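Long-range contacts in telomerase reverse transcriptase (PDB 6ZDQ), which probably lengthens chromosome ends as a reverse transcriptase, adding telomeric repeats copied from a template within its RNA subunit: residues S366-Y371 and T416-K421; P329-L334 and L498-D503; S63-A68 and K200-S205; R572-L577 and K628-H633. All blocks are in the same frame, centred on the assembly; numbering follows the deposited sequence.

Contact 1: S366-Y371 and T416-K421; sequences SYYVRY and TIALQK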
# COMPACT_ATOMS: atom_id res chain seq x y z
N SER A 366 -17.92 23.70 -19.17
CA SER A 366 -16.51 24.11 -19.11
C SER A 366 -16.02 24.25 -17.67
O SER A 366 -15.66 25.33 -17.20
CB SER A 366 -16.29 25.41 -19.90
OG SER A 366 -14.93 25.80 -19.85
N TYR A 367 -16.02 23.12 -16.96
CA TYR A 367 -15.49 23.10 -15.60
C TYR A 367 -13.99 23.39 -15.61
O TYR A 367 -13.26 22.94 -16.49
CB TYR A 367 -15.76 21.74 -14.95
CG TYR A 367 -17.23 21.38 -14.84
CD1 TYR A 367 -17.89 20.73 -15.87
CD2 TYR A 367 -17.95 21.70 -13.70
CE1 TYR A 367 -19.23 20.41 -15.77
CE2 TYR A 367 -19.29 21.39 -13.59
CZ TYR A 367 -19.93 20.74 -14.63
OH TYR A 367 -21.26 20.42 -14.53
N TYR A 368 -13.54 24.16 -14.62
CA TYR A 368 -12.15 24.56 -14.50
C TYR A 368 -11.52 23.87 -13.30
O TYR A 368 -12.05 23.95 -12.18
CB TYR A 368 -12.02 26.08 -14.38
CG TYR A 368 -12.56 26.83 -15.57
CD1 TYR A 368 -11.80 26.98 -16.72
CD2 TYR A 368 -13.83 27.40 -15.55
CE1 TYR A 368 -12.29 27.66 -17.82
CE2 TYR A 368 -14.33 28.08 -16.64
CZ TYR A 368 -13.55 28.21 -17.77
OH TYR A 368 -14.05 28.90 -18.86
N VAL A 369 -10.40 23.20 -13.53
CA VAL A 369 -9.69 22.46 -12.49
C VAL A 369 -8.24 22.89 -12.47
O VAL A 369 -7.64 23.16 -13.52
CB VAL A 369 -9.82 20.93 -12.72
CG1 VAL A 369 -9.37 20.57 -14.12
CG2 VAL A 369 -9.02 20.15 -11.67
N ARG A 370 -7.67 22.98 -11.27
CA ARG A 370 -6.26 23.34 -11.09
C ARG A 370 -5.81 22.65 -9.80
O ARG A 370 -6.10 23.14 -8.70
CB ARG A 370 -6.07 24.85 -11.03
CG ARG A 370 -4.66 25.31 -10.73
CD ARG A 370 -4.65 26.78 -10.38
NE ARG A 370 -5.57 27.07 -9.28
CZ ARG A 370 -5.88 28.29 -8.85
NH1 ARG A 370 -5.33 29.35 -9.42
NH2 ARG A 370 -6.73 28.44 -7.84
N TYR A 371 -5.12 21.52 -9.94
CA TYR A 371 -4.89 20.64 -8.81
C TYR A 371 -3.87 21.23 -7.84
O TYR A 371 -2.86 21.81 -8.25
CB TYR A 371 -4.43 19.27 -9.28
CG TYR A 371 -4.18 18.30 -8.14
CD1 TYR A 371 -5.23 17.62 -7.55
CD2 TYR A 371 -2.89 18.08 -7.66
CE1 TYR A 371 -5.01 16.74 -6.51
CE2 TYR A 371 -2.66 17.20 -6.62
CZ TYR A 371 -3.72 16.54 -6.05
OH TYR A 371 -3.50 15.66 -5.01
N THR A 416 -4.29 25.80 -15.25
CA THR A 416 -5.71 25.50 -15.12
C THR A 416 -6.20 24.76 -16.36
O THR A 416 -5.94 25.19 -17.49
CB THR A 416 -6.52 26.78 -14.91
OG1 THR A 416 -6.35 27.63 -16.05
CG2 THR A 416 -6.05 27.51 -13.67
N ILE A 417 -6.92 23.66 -16.15
CA ILE A 417 -7.43 22.82 -17.22
C ILE A 417 -8.93 23.06 -17.36
O ILE A 417 -9.65 23.10 -16.35
CB ILE A 417 -7.14 21.33 -16.96
CG1 ILE A 417 -5.63 21.09 -16.82
CG2 ILE A 417 -7.71 20.46 -18.08
CD1 ILE A 417 -4.84 21.39 -18.07
N ALA A 418 -9.39 23.23 -18.60
CA ALA A 418 -10.81 23.43 -18.90
C ALA A 418 -11.35 22.18 -19.58
O ALA A 418 -10.94 21.86 -20.70
CB ALA A 418 -11.00 24.67 -19.77
N LEU A 419 -12.25 21.48 -18.91
CA LEU A 419 -12.90 20.29 -19.44
C LEU A 419 -14.40 20.51 -19.51
O LEU A 419 -15.02 20.91 -18.52
CB LEU A 419 -12.58 19.06 -18.58
CG LEU A 419 -11.12 18.63 -18.48
CD1 LEU A 419 -10.99 17.39 -17.62
CD2 LEU A 419 -10.53 18.39 -19.87
N GLN A 420 -14.98 20.26 -20.68
CA GLN A 420 -16.41 20.41 -20.88
C GLN A 420 -17.14 19.11 -20.54
O GLN A 420 -16.55 18.04 -20.45
CB GLN A 420 -16.72 20.82 -22.32
CG GLN A 420 -16.62 22.32 -22.58
CD GLN A 420 -17.32 22.74 -23.85
OE1 GLN A 420 -17.75 21.91 -24.64
NE2 GLN A 420 -17.44 24.05 -24.05
N LYS A 421 -18.46 19.24 -20.33
CA LYS A 421 -19.27 18.09 -19.95
C LYS A 421 -19.18 16.97 -20.98
O LYS A 421 -19.09 15.79 -20.61
CB LYS A 421 -20.72 18.53 -19.75
CG LYS A 421 -21.72 17.38 -19.67
CD LYS A 421 -23.15 17.89 -19.71
CE LYS A 421 -24.14 16.75 -19.79
NZ LYS A 421 -25.54 17.24 -19.84

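Contact 2: P329-L334 and L498-D503; sequences PKLFIL and LLVTPD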
# COMPACT_ATOMS: atom_id res chain seq x y z
N PRO A 329 -29.95 0.81 24.48
CA PRO A 329 -30.91 -0.30 24.45
C PRO A 329 -30.38 -1.44 23.59
O PRO A 329 -29.26 -1.40 23.06
CB PRO A 329 -32.16 0.33 23.85
CG PRO A 329 -31.63 1.42 22.97
CD PRO A 329 -30.41 1.95 23.66
N LYS A 330 -31.20 -2.48 23.45
CA LYS A 330 -30.81 -3.66 22.68
C LYS A 330 -30.84 -3.32 21.19
O LYS A 330 -31.90 -3.06 20.62
CB LYS A 330 -31.74 -4.83 22.99
CG LYS A 330 -31.11 -6.19 22.71
CD LYS A 330 -32.08 -7.33 22.99
CE LYS A 330 -31.34 -8.66 23.01
NZ LYS A 330 -30.47 -8.82 21.82
N LEU A 331 -29.67 -3.33 20.56
CA LEU A 331 -29.50 -2.91 19.18
C LEU A 331 -29.56 -4.10 18.23
O LEU A 331 -28.98 -5.15 18.51
CB LEU A 331 -28.18 -2.16 19.01
CG LEU A 331 -28.00 -0.96 19.93
CD1 LEU A 331 -26.58 -0.42 19.87
CD2 LEU A 331 -29.01 0.12 19.57
N PHE A 332 -30.26 -3.92 17.12
CA PHE A 332 -30.30 -4.92 16.05
C PHE A 332 -29.24 -4.54 15.01
O PHE A 332 -29.40 -3.56 14.28
CB PHE A 332 -31.69 -4.99 15.42
CG PHE A 332 -32.78 -5.36 16.38
CD1 PHE A 332 -32.99 -6.69 16.73
CD2 PHE A 332 -33.60 -4.39 16.93
CE1 PHE A 332 -33.99 -7.04 17.62
CE2 PHE A 332 -34.61 -4.73 17.81
CZ PHE A 332 -34.80 -6.06 18.16
N ILE A 333 -28.17 -5.33 14.95
CA ILE A 333 -27.04 -5.03 14.07
C ILE A 333 -27.13 -5.90 12.82
O ILE A 333 -27.62 -7.04 12.86
CB ILE A 333 -25.69 -5.22 14.80
CG1 ILE A 333 -25.67 -4.41 16.10
CG2 ILE A 333 -24.54 -4.78 13.93
CD1 ILE A 333 -25.97 -5.22 17.34
N LEU A 334 -26.64 -5.36 11.70
CA LEU A 334 -26.68 -6.07 10.42
C LEU A 334 -25.40 -5.74 9.65
O LEU A 334 -25.26 -4.63 9.13
CB LEU A 334 -27.92 -5.69 9.63
CG LEU A 334 -29.10 -6.67 9.74
CD1 LEU A 334 -30.24 -6.22 8.87
CD2 LEU A 334 -28.67 -8.07 9.35
N LEU A 498 -23.11 -1.76 7.29
CA LEU A 498 -23.43 -1.95 8.70
C LEU A 498 -24.70 -1.17 9.03
O LEU A 498 -24.88 -0.04 8.57
CB LEU A 498 -22.28 -1.48 9.60
CG LEU A 498 -22.41 -1.80 11.09
CD1 LEU A 498 -22.37 -3.30 11.32
CD2 LEU A 498 -21.32 -1.10 11.89
N LEU A 499 -25.57 -1.79 9.82
CA LEU A 499 -26.80 -1.15 10.26
C LEU A 499 -27.01 -1.44 11.73
O LEU A 499 -26.97 -2.60 12.15
CB LEU A 499 -28.01 -1.64 9.45
CG LEU A 499 -29.38 -1.06 9.81
CD1 LEU A 499 -30.19 -0.79 8.56
CD2 LEU A 499 -30.15 -1.98 10.75
N VAL A 500 -27.21 -0.39 12.52
CA VAL A 500 -27.47 -0.50 13.95
C VAL A 500 -28.71 0.33 14.26
O VAL A 500 -28.74 1.53 13.98
CB VAL A 500 -26.28 -0.03 14.80
CG1 VAL A 500 -26.60 -0.17 16.28
CG2 VAL A 500 -25.02 -0.82 14.45
N THR A 501 -29.73 -0.31 14.85
CA THR A 501 -30.93 0.41 15.23
C THR A 501 -31.68 -0.37 16.30
O THR A 501 -31.68 -1.61 16.25
CB THR A 501 -31.85 0.65 14.03
OG1 THR A 501 -33.03 1.35 14.46
CG2 THR A 501 -32.25 -0.66 13.36
N PRO A 502 -32.29 0.30 17.28
CA PRO A 502 -33.16 -0.42 18.22
C PRO A 502 -34.52 -0.76 17.65
O PRO A 502 -35.23 -1.59 18.23
CB PRO A 502 -33.28 0.55 19.40
CG PRO A 502 -33.13 1.90 18.77
CD PRO A 502 -32.15 1.72 17.63
N ASP A 503 -34.92 -0.14 16.54
CA ASP A 503 -36.21 -0.40 15.92
C ASP A 503 -36.16 -1.74 15.19
O ASP A 503 -35.33 -1.95 14.31
CB ASP A 503 -36.58 0.72 14.96
CG ASP A 503 -38.06 0.74 14.60
OD1 ASP A 503 -38.73 -0.31 14.73
OD2 ASP A 503 -38.55 1.81 14.19

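Contact 3: S63-A68 and K200-S205; sequences SKCNFA and KELYES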
# COMPACT_ATOMS: atom_id res chain seq x y z
N SER A 63 6.68 -29.90 -6.64
CA SER A 63 5.42 -30.39 -6.11
C SER A 63 4.31 -30.12 -7.12
O SER A 63 4.44 -29.28 -8.01
CB SER A 63 5.07 -29.75 -4.76
OG SER A 63 6.11 -29.95 -3.82
N LYS A 64 3.21 -30.86 -6.97
CA LYS A 64 2.06 -30.67 -7.84
C LYS A 64 1.36 -29.36 -7.50
O LYS A 64 1.32 -28.92 -6.35
CB LYS A 64 1.09 -31.84 -7.71
CG LYS A 64 0.36 -31.92 -6.38
CD LYS A 64 -0.82 -32.87 -6.45
CE LYS A 64 -1.66 -32.81 -5.18
NZ LYS A 64 -2.88 -33.66 -5.28
N CYS A 65 0.82 -28.71 -8.53
CA CYS A 65 0.15 -27.42 -8.37
C CYS A 65 -1.13 -27.60 -7.56
O CYS A 65 -2.06 -28.27 -8.00
CB CYS A 65 -0.15 -26.81 -9.74
SG CYS A 65 -0.85 -25.15 -9.66
N ASN A 66 -1.16 -26.99 -6.37
CA ASN A 66 -2.36 -27.01 -5.55
C ASN A 66 -3.37 -26.00 -6.08
O ASN A 66 -3.05 -24.81 -6.24
CB ASN A 66 -2.01 -26.69 -4.09
CG ASN A 66 -3.16 -26.96 -3.13
OD1 ASN A 66 -4.33 -26.96 -3.52
ND2 ASN A 66 -2.82 -27.19 -1.87
N PHE A 67 -4.58 -26.46 -6.37
CA PHE A 67 -5.65 -25.59 -6.84
C PHE A 67 -6.73 -25.34 -5.80
O PHE A 67 -7.54 -24.42 -5.99
CB PHE A 67 -6.30 -26.17 -8.10
CG PHE A 67 -5.42 -26.11 -9.32
CD1 PHE A 67 -5.31 -24.94 -10.05
CD2 PHE A 67 -4.70 -27.22 -9.73
CE1 PHE A 67 -4.50 -24.87 -11.17
CE2 PHE A 67 -3.89 -27.16 -10.85
CZ PHE A 67 -3.79 -25.99 -11.57
N ALA A 68 -6.77 -26.11 -4.71
CA ALA A 68 -7.74 -25.85 -3.65
C ALA A 68 -7.38 -24.59 -2.88
O ALA A 68 -8.15 -23.63 -2.83
CB ALA A 68 -7.83 -27.06 -2.72
N LYS A 200 2.64 -20.17 -13.51
CA LYS A 200 2.04 -20.22 -14.84
C LYS A 200 0.80 -21.11 -14.87
O LYS A 200 -0.16 -20.81 -15.59
CB LYS A 200 3.07 -20.69 -15.86
CG LYS A 200 4.18 -19.67 -16.13
CD LYS A 200 5.20 -20.22 -17.12
CE LYS A 200 6.23 -19.17 -17.48
NZ LYS A 200 6.93 -18.64 -16.28
N GLU A 201 0.81 -22.20 -14.10
CA GLU A 201 -0.38 -23.04 -14.00
C GLU A 201 -1.51 -22.33 -13.27
O GLU A 201 -2.67 -22.37 -13.71
CB GLU A 201 -0.04 -24.36 -13.31
CG GLU A 201 0.64 -25.39 -14.20
CD GLU A 201 0.86 -26.72 -13.50
OE1 GLU A 201 1.61 -26.75 -12.50
OE2 GLU A 201 0.28 -27.73 -13.95
N LEU A 202 -1.19 -21.67 -12.15
CA LEU A 202 -2.20 -20.92 -11.41
C LEU A 202 -2.75 -19.76 -12.24
O LEU A 202 -3.96 -19.52 -12.27
CB LEU A 202 -1.62 -20.41 -10.10
CG LEU A 202 -1.31 -21.46 -9.03
CD1 LEU A 202 -0.52 -20.84 -7.89
CD2 LEU A 202 -2.60 -22.08 -8.52
N TYR A 203 -1.86 -19.02 -12.91
CA TYR A 203 -2.29 -17.90 -13.74
C TYR A 203 -3.22 -18.35 -14.86
O TYR A 203 -4.32 -17.81 -15.03
CB TYR A 203 -1.07 -17.18 -14.31
CG TYR A 203 -1.38 -15.92 -15.08
CD1 TYR A 203 -1.46 -14.69 -14.45
CD2 TYR A 203 -1.58 -15.95 -16.46
CE1 TYR A 203 -1.74 -13.53 -15.15
CE2 TYR A 203 -1.86 -14.80 -17.17
CZ TYR A 203 -1.94 -13.60 -16.52
OH TYR A 203 -2.21 -12.45 -17.22
N GLU A 204 -2.79 -19.36 -15.63
CA GLU A 204 -3.61 -19.85 -16.73
C GLU A 204 -4.96 -20.35 -16.24
O GLU A 204 -6.00 -20.08 -16.86
CB GLU A 204 -2.86 -20.96 -17.48
CG GLU A 204 -3.69 -21.71 -18.51
CD GLU A 204 -3.97 -20.90 -19.77
OE1 GLU A 204 -4.86 -21.31 -20.55
OE2 GLU A 204 -3.30 -19.87 -19.98
N SER A 205 -4.98 -21.10 -15.14
CA SER A 205 -6.23 -21.63 -14.61
C SER A 205 -7.17 -20.52 -14.18
O SER A 205 -8.34 -20.49 -14.58
CB SER A 205 -5.94 -22.57 -13.43
OG SER A 205 -7.14 -23.00 -12.80

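Contact 4: R572-L577 and K628-H633; sequences RTFKTL and KYDTFH. With nucleotides of chain B.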
# COMPACT_ATOMS: atom_id res chain seq x y z
N ARG A 572 16.51 6.43 8.64
CA ARG A 572 17.82 6.04 9.15
C ARG A 572 18.42 7.09 10.07
O ARG A 572 19.58 6.94 10.49
CB ARG A 572 18.77 5.74 8.00
CG ARG A 572 18.87 6.84 6.97
CD ARG A 572 19.65 6.38 5.75
NE ARG A 572 20.93 5.78 6.11
CZ ARG A 572 22.06 6.46 6.28
NH1 ARG A 572 22.07 7.78 6.12
NH2 ARG A 572 23.17 5.83 6.62
N THR A 573 17.69 8.16 10.40
CA THR A 573 18.17 9.20 11.29
C THR A 573 17.16 9.40 12.41
O THR A 573 15.96 9.16 12.24
CB THR A 573 18.38 10.54 10.55
OG1 THR A 573 17.12 11.04 10.10
CG2 THR A 573 19.31 10.35 9.36
N PHE A 574 17.66 9.81 13.58
CA PHE A 574 16.78 10.05 14.72
C PHE A 574 15.74 11.11 14.41
O PHE A 574 14.59 11.01 14.85
CB PHE A 574 17.60 10.45 15.95
CG PHE A 574 18.40 9.32 16.54
CD1 PHE A 574 17.78 8.33 17.29
CD2 PHE A 574 19.77 9.26 16.36
CE1 PHE A 574 18.52 7.30 17.84
CE2 PHE A 574 20.51 8.23 16.91
CZ PHE A 574 19.88 7.25 17.65
N LYS A 575 16.12 12.15 13.66
CA LYS A 575 15.18 13.20 13.32
C LYS A 575 14.01 12.66 12.50
O LYS A 575 12.85 12.89 12.82
CB LYS A 575 15.89 14.32 12.56
CG LYS A 575 16.86 15.13 13.41
CD LYS A 575 17.50 16.24 12.60
CE LYS A 575 18.41 17.10 13.47
NZ LYS A 575 19.11 18.15 12.68
N THR A 576 14.32 11.92 11.43
CA THR A 576 13.26 11.37 10.59
C THR A 576 12.48 10.27 11.31
O THR A 576 11.28 10.10 11.05
CB THR A 576 13.84 10.84 9.28
OG1 THR A 576 14.88 9.89 9.56
CG2 THR A 576 14.41 11.98 8.45
N LEU A 577 13.13 9.52 12.19
CA LEU A 577 12.44 8.46 12.93
C LEU A 577 11.38 9.04 13.86
O LEU A 577 10.22 8.63 13.83
CB LEU A 577 13.44 7.62 13.71
CG LEU A 577 12.83 6.58 14.66
CD1 LEU A 577 11.90 5.63 13.92
CD2 LEU A 577 13.93 5.82 15.39
N LYS A 628 24.77 3.77 15.95
CA LYS A 628 26.16 3.50 15.60
C LYS A 628 26.77 4.62 14.79
O LYS A 628 27.98 4.88 14.90
CB LYS A 628 26.26 2.17 14.84
CG LYS A 628 25.87 0.95 15.65
CD LYS A 628 25.99 -0.32 14.82
CE LYS A 628 25.62 -1.55 15.64
NZ LYS A 628 25.73 -2.80 14.84
N TYR A 629 25.98 5.31 13.96
CA TYR A 629 26.49 6.39 13.13
C TYR A 629 25.86 7.75 13.40
O TYR A 629 26.49 8.76 13.09
CB TYR A 629 26.32 6.05 11.64
CG TYR A 629 24.92 5.63 11.25
CD1 TYR A 629 24.52 4.30 11.35
CD2 TYR A 629 24.00 6.56 10.78
CE1 TYR A 629 23.24 3.91 11.00
CE2 TYR A 629 22.72 6.18 10.42
CZ TYR A 629 22.35 4.85 10.53
OH TYR A 629 21.08 4.46 10.18
N ASP A 630 24.66 7.80 13.96
CA ASP A 630 23.99 9.06 14.24
C ASP A 630 24.29 9.51 15.67
O ASP A 630 24.90 8.79 16.46
CB ASP A 630 22.48 8.92 14.01
CG ASP A 630 21.80 10.25 13.80
OD1 ASP A 630 22.47 11.30 13.94
OD2 ASP A 630 20.59 10.25 13.48
N THR A 631 23.86 10.73 15.99
CA THR A 631 24.06 11.31 17.31
C THR A 631 22.70 11.54 17.96
O THR A 631 21.88 12.31 17.44
CB THR A 631 24.84 12.63 17.22
OG1 THR A 631 26.10 12.39 16.58
CG2 THR A 631 25.08 13.20 18.61
N PHE A 632 22.48 10.89 19.10
CA PHE A 632 21.21 11.00 19.81
C PHE A 632 21.20 12.23 20.70
O PHE A 632 22.17 12.51 21.42
CB PHE A 632 20.96 9.74 20.64
CG PHE A 632 19.70 9.79 21.46
CD1 PHE A 632 18.46 9.67 20.85
CD2 PHE A 632 19.75 9.93 22.84
CE1 PHE A 632 17.30 9.70 21.60
CE2 PHE A 632 18.59 9.96 23.59
CZ PHE A 632 17.36 9.85 22.97
N HIS A 633 20.10 12.97 20.65
CA HIS A 633 19.90 14.17 21.47
C HIS A 633 18.72 13.91 22.39
O HIS A 633 17.57 13.86 21.94
CB HIS A 633 19.67 15.40 20.60
CG HIS A 633 20.83 15.74 19.72
ND1 HIS A 633 22.04 16.17 20.22
CD2 HIS A 633 20.97 15.71 18.37
CE1 HIS A 633 22.87 16.40 19.22
NE2 HIS A 633 22.25 16.13 18.09
P C B 37 21.03 14.08 11.07
OP1 C B 37 19.56 13.93 11.11
OP2 C B 37 21.64 15.14 10.23
O5' C B 37 21.56 14.26 12.56
C5' C B 37 21.78 15.55 13.10
C4' C B 37 22.89 15.54 14.11
O4' C B 37 24.12 15.06 13.50
C3' C B 37 23.27 16.91 14.66
O3' C B 37 22.40 17.33 15.69
C2' C B 37 24.71 16.71 15.10
O2' C B 37 24.75 16.06 16.37
C1' C B 37 25.23 15.74 14.04
N1 C B 37 25.94 16.43 12.93
C2 C B 37 27.17 17.05 13.15
O2 C B 37 27.66 17.05 14.29
N3 C B 37 27.80 17.66 12.12
C4 C B 37 27.25 17.65 10.90
N4 C B 37 27.92 18.26 9.92
C5 C B 37 26.01 17.02 10.64
C6 C B 37 25.39 16.42 11.67
P U B 36 22.77 12.05 5.54
OP1 U B 36 21.32 11.90 5.27
OP2 U B 36 23.53 13.15 4.89
O5' U B 36 22.98 12.18 7.11
C5' U B 36 22.60 11.13 7.98
C4' U B 36 23.21 11.30 9.35
O4' U B 36 24.66 11.23 9.26
C3' U B 36 22.95 12.63 10.03
O3' U B 36 21.66 12.68 10.63
C2' U B 36 24.10 12.73 11.02
O2' U B 36 23.84 11.96 12.18
C1' U B 36 25.24 12.07 10.24
N1 U B 36 26.12 13.05 9.57
C2 U B 36 27.15 13.59 10.31
O2 U B 36 27.34 13.30 11.48
N3 U B 36 27.94 14.49 9.64
C4 U B 36 27.81 14.89 8.33
O4 U B 36 28.60 15.71 7.86
C5 U B 36 26.72 14.28 7.62
C6 U B 36 25.93 13.40 8.25
P G B 38 21.54 18.66 15.49
OP1 G B 38 20.55 18.73 16.60
OP2 G B 38 21.08 18.69 14.08
O5' G B 38 22.61 19.83 15.67
C5' G B 38 23.51 19.82 16.77
C4' G B 38 24.76 20.61 16.46
O4' G B 38 25.57 19.88 15.49
C3' G B 38 24.55 21.96 15.80
O3' G B 38 24.18 22.98 16.71
C2' G B 38 25.88 22.20 15.11
O2' G B 38 26.88 22.59 16.04
C1' G B 38 26.21 20.79 14.62
N9 G B 38 25.72 20.55 13.25
C8 G B 38 24.53 19.96 12.89
N7 G B 38 24.36 19.90 11.59
C5 G B 38 25.51 20.48 11.07
C6 G B 38 25.90 20.69 9.73
O6 G B 38 25.29 20.40 8.69
N1 G B 38 27.14 21.31 9.65
C2 G B 38 27.91 21.69 10.72
N2 G B 38 29.08 22.28 10.43
N3 G B 38 27.56 21.50 11.98
C4 G B 38 26.36 20.89 12.08

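Contact 1: S366-Y371 and T416-K421
Val369 and Ile417 face each other as a hydrogen-bonded pair of a two-stranded antiparallel ribbon, joined by Val369 N to Ile417 O at 2.9 Å and by Ile417 N to Val369 O at 2.8 Å. Both bonds are close to straight, the second at 170°. The two side chains lie alongside and point the same way, CG1 of Val369 touching CB of Ile417 at 3.7 Å. That branch sits between the backbone N and the carbonyl carbon of Val369 (chi1 53°), which turns it across the gap, while CG2 lies anti to the backbone N. Beyond this pair, Thr416 runs beside Arg370: its CG2 rests on the aliphatic stem, 3.6 Å from Arg370 CD, at the exposed end of the ribbon. At the other end Tyr367 pairs with Leu419. The bond from Leu419 N to Tyr367 O is sound at 3.0 Å, but the return bond from Tyr367 N to Leu419 O is weak, bent to 119°. Tyr368 and Ala418 form the non-hydrogen-bonded pair between, with side chains on the other face; there CE1 of Tyr368 meets CB of Ala418 at 3.8 Å. In sequence the ribbon falls between the palm strand 332-337 and the later palm segments, a position consistent with the insertion in the fingers domain of telomerases. Its Tyr367, Val369, Ile417 and Leu419 face packs on the long helix 263-296, through Ile285, Pro281 and Glu277, while Tyr367 and Leu419 also reach Ile424 of helix 421-434, which starts just after Gln420.

Contact 2: P329-L334 and L498-D503
The carbonyl oxygen of Leu499 is approached from two neighbouring residues: Leu334 N hydrogen-bonds to it at 2.8 Å, lying in the carbonyl plane, and CA of Ile333 makes a CH···O contact at 3.1 Å. This is the heart of the palm sheet of a reverse transcriptase, where strand 332-337, by sequence motif A, runs antiparallel to strand 496-501, the outgoing arm of the motif C hairpin; in this family the catalytic aspartates belong to these two motifs. Leu499 N returns a bond to Leu334 O, and the next hydrogen-bonded pair, Phe332 with Thr501, is held by Phe332 N to Thr501 O and by a weak reverse bond. On one face Leu334 and Leu499 meet at their CB atoms and pack on Val510 of helix 504-514, while Phe332 meets Tyr507 of that helix. The Phe332 ring, its CG beside the backbone N and anti to the carbonyl carbon (chi1 -60°), turns its edge to the Pro502 carbonyl. On the other face, CG2 of Val500 lies alongside CG1 of Ile333 at 4.0 Å, and its CG1 meets Leu331 CD1 at 3.6 Å, the two chains crossing at a slant. Leu331 CD2 rests beside Pro502 CD, and helix 307-325 closes over Leu331, Leu498 and Pro502. Strands 489-492 and 532-534 flank the pair. Where strand 496-501 ends, Thr501 forms an ST turn: its OG1, also hydrogen-bonded to Asp487 O, accepts from Asp503 N at 3.2 Å.

Contact 3: S63-A68 and K200-S205
Helix 196-214 turns Glu201 and Leu202, with Ser205 one turn on, toward an irregular loop that lays Cys65 and Phe67 on them. The CB of Cys65 is directed toward the helix. Its SG, swung anti to the backbone N (chi1 -175°), settles 3.7 Å from CD2 of Leu202, while its CB lies beside the carboxylate of Glu201, 3.3 Å from OE1. The same Leu202 methyl reaches the Asn66 carbonyl oxygen at 3.6 Å, and Leu202 is the buried residue of this otherwise surface contact. Here a helix within the telomerase RNA-binding domain is joined to the chain that links helix 52-59 to helix 77-91, and the join is made by side-chain packing. Phe67 closes the far end. CE1 on the rim of its ring comes to 3.5 Å from CB of Ser205, and the ring edge faces the Glu201 carbonyl oxygen. SG of Cys65 sits over one face of that ring, offset toward the rim and 3.6 Å above the plane, so sulfur, ring and Leu202 form one apolar patch. The loop is held in shape by Asn66, whose N bonds to Asn73 OD1 and whose OD1 accepts from Asn69 N; Asn73 and Val70 also pack on Leu202.

Contact 4: R572-L577 and K628-H633
Phe574 and Asp630 make the tight part of this contact, their side chains running antiparallel, one alongside the other. Asp630, with CG anti to its own backbone N (chi1 -159°), brings OD2 to the first amide of helix 574-588: Phe574 N bonds to it at 3.0 Å and nearly straight, 169°. A carboxylate at this helix start would probably be favoured by the helix dipole. The Phe574 ring lies against Asp630, its CE2 3.6 Å from Asp630 CB, and its face receives the edge of Phe632 in a T-shaped stack, the ring centroids 5.4 Å apart. CB of Phe632 adds a CH-pi contact over that same ring. Beside this core, Tyr629 OH donates to a lone pair of Arg572 O at 2.9 Å. The Arg572 guanidinium lies almost parallel to the tyrosine ring, NH2 being 3.8 Å from CE2; NH2 makes a salt bridge to Asp126 OD1, and NH1 bonds a sugar of the RNA.

Looser is the side that meets the RNA, a three-way-junction fragment, where Lys575, Thr631 and His633 are only partly covered. NE2 of His633 gives a bond of 2.7 Å to O3' of C37 of chain B, and Lys575 NZ bonds to OP2 of G38 of chain B, modelled too short for its length to be trusted. Both segments probably belong to the C-terminal thumb extension: helix 602-626 packs under Phe574 and Phe632 through Ile626 and Phe619, helix 634-656 begins right after His633, and helix 124-127 of the RNA-binding domain comes in against Arg572 and Tyr629.

In the fold
The four contacts are spread over the whole chain, none touching another. Contact 3 comes first in sequence, by the RNA-binding domain; contact 2 then spans the palm and encloses contact 1 along the chain, both within the reverse transcriptase part of the protein, yet their centres are 44 Å apart. Contact 4 follows, and lies across the chain's centre from contact 3, 47 Å between centres. Only contact 4 grips the bound RNA fragment. The nearest atom of contact 1 is about 15 Å from the bound RNA, that of contact 3 about 23 Å. Contact 2, whose strands by sequence belong to polymerase motifs A and C, is the farthest, its nearest atom about 38 Å from the bound RNA.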